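Local coordinates for protein GDNF family receptor alpha-3 (Homo sapiens, PDB 2GH0) that binds the growth factor artemin, which supports survival of sensory and sympathetic peripheral neurons, and thereby leads to activation of the RET receptor, at residues C[27-32]-C[63-68]; C[103-108]-C[113-118]. All blocks are in the same frame, centred on the assembly; numbering follows the deposited sequence.

Contact 1: residues C[27-32]-C[63-68]; sequences RLRKAY and QGLLLC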
loop_
_atom_site.group_PDB
_atom_site.type_symbol
_atom_site.label_atom_id
_atom_site.label_comp_id
_atom_site.label_asym_id
_atom_site.label_seq_id
_atom_site.Cartn_x
_atom_site.Cartn_y
_atom_site.Cartn_z
ATOM N N ARG C 27 -24.611 -1.214 16.166
ATOM C CA ARG C 27 -24.062 -2.439 15.553
ATOM C C ARG C 27 -25.200 -3.451 15.362
ATOM O O ARG C 27 -25.242 -4.154 14.344
ATOM C CB ARG C 27 -22.926 -3.023 16.361
ATOM C CG ARG C 27 -21.600 -2.179 16.219
ATOM C CD ARG C 27 -20.389 -2.985 15.882
ATOM N NE ARG C 27 -19.178 -2.185 16.118
ATOM C CZ ARG C 27 -17.946 -2.609 15.906
ATOM N NH1 ARG C 27 -17.735 -3.840 15.449
ATOM N NH2 ARG C 27 -16.923 -1.800 16.150
ATOM N N LEU C 28 -26.093 -3.523 16.354
ATOM C CA LEU C 28 -27.217 -4.519 16.317
ATOM C C LEU C 28 -28.262 -4.156 15.248
ATOM O O LEU C 28 -28.866 -5.044 14.613
ATOM C CB LEU C 28 -27.880 -4.628 17.689
ATOM C CG LEU C 28 -26.934 -5.202 18.757
ATOM C CD1 LEU C 28 -27.628 -4.898 20.090
ATOM C CD2 LEU C 28 -26.786 -6.688 18.620
ATOM N N ARG C 29 -28.517 -2.863 15.097
ATOM C CA ARG C 29 -29.488 -2.379 14.081
ATOM C C ARG C 29 -28.886 -2.605 12.702
ATOM O O ARG C 29 -29.567 -3.071 11.796
ATOM C CB ARG C 29 -29.767 -0.876 14.271
ATOM C CG ARG C 29 -30.733 -0.319 13.208
ATOM C CD ARG C 29 -31.185 1.134 13.582
ATOM N NE ARG C 29 -31.876 1.778 12.461
ATOM C CZ ARG C 29 -31.279 2.480 11.498
ATOM N NH1 ARG C 29 -29.968 2.687 11.488
ATOM N NH2 ARG C 29 -32.017 3.021 10.545
ATOM N N LYS C 30 -27.601 -2.290 12.546
ATOM C CA LYS C 30 -26.909 -2.505 11.273
ATOM C C LYS C 30 -26.936 -3.991 10.881
ATOM O O LYS C 30 -27.049 -4.326 9.692
ATOM C CB LYS C 30 -25.441 -2.012 11.345
ATOM C CG LYS C 30 -25.303 -0.513 10.938
ATOM C CD LYS C 30 -23.919 -0.195 10.305
ATOM C CE LYS C 30 -23.896 1.062 9.380
ATOM N NZ LYS C 30 -22.375 1.775 9.507
ATOM N N ALA C 31 -26.733 -4.858 11.873
ATOM C CA ALA C 31 -26.755 -6.294 11.671
ATOM C C ALA C 31 -28.089 -6.810 11.106
ATOM O O ALA C 31 -28.080 -7.573 10.139
ATOM C CB ALA C 31 -26.414 -7.028 12.977
ATOM N N TYR C 32 -29.239 -6.409 11.680
ATOM C CA TYR C 32 -30.486 -6.903 11.110
ATOM C C TYR C 32 -30.849 -6.170 9.830
ATOM O O TYR C 32 -31.483 -6.747 8.948
ATOM C CB TYR C 32 -31.664 -6.909 12.123
ATOM C CG TYR C 32 -32.463 -5.600 12.296
ATOM C CD1 TYR C 32 -32.359 -4.837 13.459
ATOM C CD2 TYR C 32 -33.350 -5.156 11.296
ATOM C CE1 TYR C 32 -33.116 -3.659 13.616
ATOM C CE2 TYR C 32 -34.102 -4.020 11.434
ATOM C CZ TYR C 32 -33.990 -3.267 12.601
ATOM O OH TYR C 32 -34.737 -2.096 12.743
ATOM N N GLN C 63 -37.172 0.292 22.225
ATOM C CA GLN C 63 -38.560 0.844 22.228
ATOM C C GLN C 63 -38.650 2.196 21.573
ATOM O O GLN C 63 -39.653 2.509 20.955
ATOM C CB GLN C 63 -39.022 0.927 23.708
ATOM C CG GLN C 63 -39.192 -0.589 24.170
ATOM C CD GLN C 63 -39.572 -0.764 25.600
ATOM O OE1 GLN C 63 -39.947 0.194 26.263
ATOM N NE2 GLN C 63 -39.491 -2.004 26.084
ATOM N N GLY C 64 -37.589 2.981 21.644
ATOM C CA GLY C 64 -37.549 4.266 20.926
ATOM C C GLY C 64 -37.571 4.021 19.411
ATOM O O GLY C 64 -38.265 4.740 18.655
ATOM N N LEU C 65 -36.802 3.039 18.995
ATOM C CA LEU C 65 -36.650 2.735 17.574
ATOM C C LEU C 65 -38.038 2.348 16.971
ATOM O O LEU C 65 -38.475 2.784 15.878
ATOM C CB LEU C 65 -35.677 1.548 17.443
ATOM C CG LEU C 65 -35.443 1.136 15.978
ATOM C CD1 LEU C 65 -34.757 2.259 15.185
ATOM C CD2 LEU C 65 -34.701 -0.211 15.799
ATOM N N LEU C 66 -38.714 1.461 17.668
ATOM C CA LEU C 66 -39.958 0.897 17.103
ATOM C C LEU C 66 -41.226 1.598 17.520
ATOM O O LEU C 66 -42.143 1.787 16.663
ATOM C CB LEU C 66 -39.987 -0.580 17.496
ATOM C CG LEU C 66 -41.115 -1.407 16.822
ATOM C CD1 LEU C 66 -41.053 -1.298 15.347
ATOM C CD2 LEU C 66 -40.960 -2.911 17.260
ATOM N N LEU C 67 -41.309 2.048 18.778
ATOM C CA LEU C 67 -42.555 2.636 19.354
ATOM C C LEU C 67 -42.459 4.109 19.282
ATOM O O LEU C 67 -42.668 4.809 20.246
ATOM C CB LEU C 67 -42.852 2.159 20.784
ATOM C CG LEU C 67 -42.840 0.623 20.941
ATOM C CD1 LEU C 67 -43.096 0.110 22.373
ATOM C CD2 LEU C 67 -43.791 -0.061 19.959
ATOM N N CYS C 68 -42.205 4.591 18.070
ATOM C CA CYS C 68 -41.904 6.027 17.889
ATOM C C CYS C 68 -43.171 6.729 17.434
ATOM O O CYS C 68 -44.044 6.128 16.677
ATOM C CB CYS C 68 -40.723 6.218 16.911
ATOM S SG CYS C 68 -40.942 5.345 15.327
#
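L65 of helix 59-66 reaches across to helix 23-35, where its two methyl groups are shared between R29 and Y32. This is helix-helix packing inside the first of the two disulfide-rich, largely helical GDNF/GAS1 domains in this fragment of the receptor, and it rests on three buried side chains. CD1 lies against the outer part of the arginine, 4.0 Å from R29 NE, with R29 CD almost as near, spanning the end of the aliphatic stem and the beginning of the guanidinium, which it meets obliquely. CD2 takes the tyrosine: it approaches the ring at the edge, close to the ring plane, and comes within 3.6 Å of Y32 OH. L65 and Y32 point at each other from opposite directions, while R29 passes the leucine at a slant. The backbones remain well apart, 9.5 Å between R29 CA and L65 CA, which is why long side chains have to span the interval. R29 does this as an extended chain, with CG anti to the backbone N (chi1 178°).

Further out, the polar ends have other partners. The Y32 hydroxyl is hydrogen-bonded to the T84 carbonyl, which holds the hydroxyl end of the ring next to the leucine, and F53 of helix 43-56 meets the ring edge-to-face. Outside the two segments, R29 NH2 forms a salt bridge with an acidic side chain of the chain of another protein, probably the artemin ligand, so L65 backs an arginine that faces a binding partner. After helix 59-66 the chain makes an inverse gamma turn centred on L67, leading to C68 and its disulfide with C12. Within helix 23-35, the R29 carbonyl oxygen lies 3.7 Å above one face of the Y32 ring, displaced toward its rim.

Contact 2: residues C[103-108]-C[113-118]; sequences RLCFSD and SRLVDF
The side chain of L115, which has the most surface buried here, projects from helix 109-121 toward helix 98-106 and packs against C105 and F106. Both contacts are apolar. On the cysteine side the leucine offers the base of its side chain, with L115 CB 4.3 Å from C105 SG. On the phenylalanine side it offers a branch tip, L115 CD2 standing 4.0 Å from F106 CE2 and approaching the ring obliquely. With CG anti to the backbone N (chi1 -173°), the isobutyl group extends from its helix far enough for CD2 to meet the aromatic ring, while CB stays beside the sulfur. C105 also points toward the opposing helix, and its CA is 8.1 Å from that of L115. F106 differs: its CB does not point straight at the partner helix, and ring atom CE2 makes the touch.

A covalent link keeps C105 in place, since its sulfur is bonded to C111 in the first turn of the second helix. The disulfide thus ties helix 98-106 to the first turn of helix 109-121, right beside the leucine. Side chains of the connection make local bonds: S107 OG donates back to L104 O at 2.6 Å, an oxygen that also accepts S107 N, and D108 is the N-cap of helix 109-121, its OD2 accepting from C111 N.

The pair belongs to the second GDNF/GAS1 domain of the chain, joining two consecutive helices across a very short turn. M150, in a loop, packs on both C105 and L115. Farther along helix 109-121, F118 stacks with F185 of helix 175-186 and meets F184 of the same helix with the ring planes about perpendicular.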
loop_
_atom_site.group_PDB
_atom_site.type_symbol
_atom_site.label_atom_id
_atom_site.label_comp_id
_atom_site.label_asym_id
_atom_site.label_seq_id
_atom_site.Cartn_x
_atom_site.Cartn_y
_atom_site.Cartn_z
ATOM N N ARG C 103 -49.479 -22.772 15.765
ATOM C CA ARG C 103 -49.032 -24.174 15.778
ATOM C C ARG C 103 -47.565 -24.296 15.339
ATOM O O ARG C 103 -46.799 -25.289 15.813
ATOM C CB ARG C 103 -49.874 -24.992 14.848
ATOM C CG ARG C 103 -49.550 -26.551 15.028
ATOM C CD ARG C 103 -50.648 -27.317 14.404
ATOM N NE ARG C 103 -50.141 -28.184 13.330
ATOM C CZ ARG C 103 -49.794 -27.724 12.120
ATOM N NH1 ARG C 103 -49.881 -26.386 11.820
ATOM N NH2 ARG C 103 -49.355 -28.626 11.222
ATOM N N LEU C 104 -47.207 -23.329 14.423
ATOM C CA LEU C 104 -45.824 -23.315 13.915
ATOM C C LEU C 104 -45.001 -22.738 15.051
ATOM O O LEU C 104 -43.922 -23.252 15.353
ATOM C CB LEU C 104 -45.677 -22.497 12.616
ATOM C CG LEU C 104 -44.234 -22.228 12.075
ATOM C CD1 LEU C 104 -43.468 -23.508 11.707
ATOM C CD2 LEU C 104 -44.225 -21.236 10.905
ATOM N N CYS C 105 -45.483 -21.648 15.663
ATOM C CA CYS C 105 -44.909 -21.195 16.912
ATOM C C CYS C 105 -44.703 -22.317 17.978
ATOM O O CYS C 105 -43.596 -22.484 18.525
ATOM C CB CYS C 105 -45.723 -20.007 17.474
ATOM S SG CYS C 105 -44.991 -19.372 18.939
ATOM N N PHE C 106 -45.740 -23.099 18.260
ATOM C CA PHE C 106 -45.665 -24.077 19.321
ATOM C C PHE C 106 -44.570 -25.105 19.068
ATOM O O PHE C 106 -44.071 -25.736 20.011
ATOM C CB PHE C 106 -47.021 -24.775 19.517
ATOM C CG PHE C 106 -48.066 -23.933 20.216
ATOM C CD1 PHE C 106 -49.416 -24.227 20.051
ATOM C CD2 PHE C 106 -47.709 -22.876 21.043
ATOM C CE1 PHE C 106 -50.435 -23.491 20.715
ATOM C CE2 PHE C 106 -48.698 -22.107 21.700
ATOM C CZ PHE C 106 -50.072 -22.445 21.537
ATOM N N SER C 107 -44.221 -25.329 17.793
ATOM C CA SER C 107 -43.246 -26.390 17.408
ATOM C C SER C 107 -41.784 -26.078 17.802
ATOM O O SER C 107 -40.911 -26.991 17.852
ATOM C CB SER C 107 -43.301 -26.640 15.893
ATOM O OG SER C 107 -42.698 -25.561 15.179
ATOM N N ASP C 108 -41.520 -24.798 18.072
ATOM C CA ASP C 108 -40.173 -24.293 18.460
ATOM C C ASP C 108 -40.201 -23.825 19.904
ATOM O O ASP C 108 -40.950 -22.884 20.212
ATOM C CB ASP C 108 -39.781 -23.060 17.611
ATOM C CG ASP C 108 -38.497 -22.368 18.129
ATOM O OD1 ASP C 108 -37.444 -23.018 18.255
ATOM O OD2 ASP C 108 -38.548 -21.159 18.417
ATOM N N SER C 113 -42.179 -20.073 24.358
ATOM C CA SER C 113 -41.809 -19.286 25.537
ATOM C C SER C 113 -42.069 -17.761 25.395
ATOM O O SER C 113 -42.541 -17.109 26.340
ATOM C CB SER C 113 -40.337 -19.596 25.862
ATOM O OG SER C 113 -39.815 -18.799 26.914
ATOM N N ARG C 114 -41.764 -17.187 24.228
ATOM C CA ARG C 114 -42.035 -15.749 23.977
ATOM C C ARG C 114 -43.506 -15.477 23.966
ATOM O O ARG C 114 -43.960 -14.408 24.455
ATOM C CB ARG C 114 -41.386 -15.291 22.693
ATOM C CG ARG C 114 -39.810 -15.548 22.754
ATOM C CD ARG C 114 -39.203 -14.492 23.758
ATOM N NE ARG C 114 -37.758 -14.705 23.956
ATOM C CZ ARG C 114 -36.829 -14.123 23.200
ATOM N NH1 ARG C 114 -37.221 -13.322 22.239
ATOM N NH2 ARG C 114 -35.510 -14.297 23.408
ATOM N N LEU C 115 -44.259 -16.434 23.405
ATOM C CA LEU C 115 -45.751 -16.271 23.343
ATOM C C LEU C 115 -46.347 -16.416 24.737
ATOM O O LEU C 115 -47.219 -15.648 25.110
ATOM C CB LEU C 115 -46.426 -17.232 22.362
ATOM C CG LEU C 115 -47.936 -16.985 22.134
ATOM C CD1 LEU C 115 -48.271 -15.605 21.519
ATOM C CD2 LEU C 115 -48.550 -18.089 21.293
ATOM N N VAL C 116 -45.848 -17.364 25.515
ATOM C CA VAL C 116 -46.244 -17.420 26.921
ATOM C C VAL C 116 -45.983 -16.092 27.675
ATOM O O VAL C 116 -46.858 -15.612 28.403
ATOM C CB VAL C 116 -45.597 -18.552 27.639
ATOM C CG1 VAL C 116 -45.748 -18.377 29.126
ATOM C CG2 VAL C 116 -46.210 -19.860 27.169
ATOM N N ASP C 117 -44.810 -15.487 27.514
ATOM C CA ASP C 117 -44.627 -14.282 28.299
ATOM C C ASP C 117 -45.500 -13.134 27.825
ATOM O O ASP C 117 -45.900 -12.317 28.648
ATOM C CB ASP C 117 -43.172 -13.880 28.578
ATOM C CG ASP C 117 -42.274 -14.006 27.408
ATOM O OD1 ASP C 117 -42.511 -13.235 26.445
ATOM O OD2 ASP C 117 -41.219 -14.758 27.520
ATOM N N PHE C 118 -45.810 -13.060 26.536
ATOM C CA PHE C 118 -46.686 -11.987 26.034
ATOM C C PHE C 118 -48.114 -12.158 26.634
ATOM O O PHE C 118 -48.794 -11.194 27.073
ATOM C CB PHE C 118 -46.684 -12.038 24.493
ATOM C CG PHE C 118 -47.710 -11.125 23.850
ATOM C CD1 PHE C 118 -47.597 -9.741 23.977
ATOM C CD2 PHE C 118 -48.749 -11.630 23.167
ATOM C CE1 PHE C 118 -48.517 -8.907 23.419
ATOM C CE2 PHE C 118 -49.722 -10.772 22.609
ATOM C CZ PHE C 118 -49.595 -9.428 22.741
#

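Contacts 1 and 2 follow one another along the chain, one in each GDNF/GAS1 domain, with centres about 23 Å apart and nearest atoms about 11 Å apart. They do not touch, but both border helix 135-143: Q63 and L67 pack on L139 from the side of contact 1, and from contact 2 D117 meets A141 and F118 meets Y142. Their surroundings differ in another way. R29, K30 and Y32 of contact 1 meet a chain of another protein, consistent with the artemin-binding surface, whereas neither segment of contact 2 touches another protein chain of the assembly. Each includes a cysteine whose disulfide partner lies outside its segments, C68 and C105.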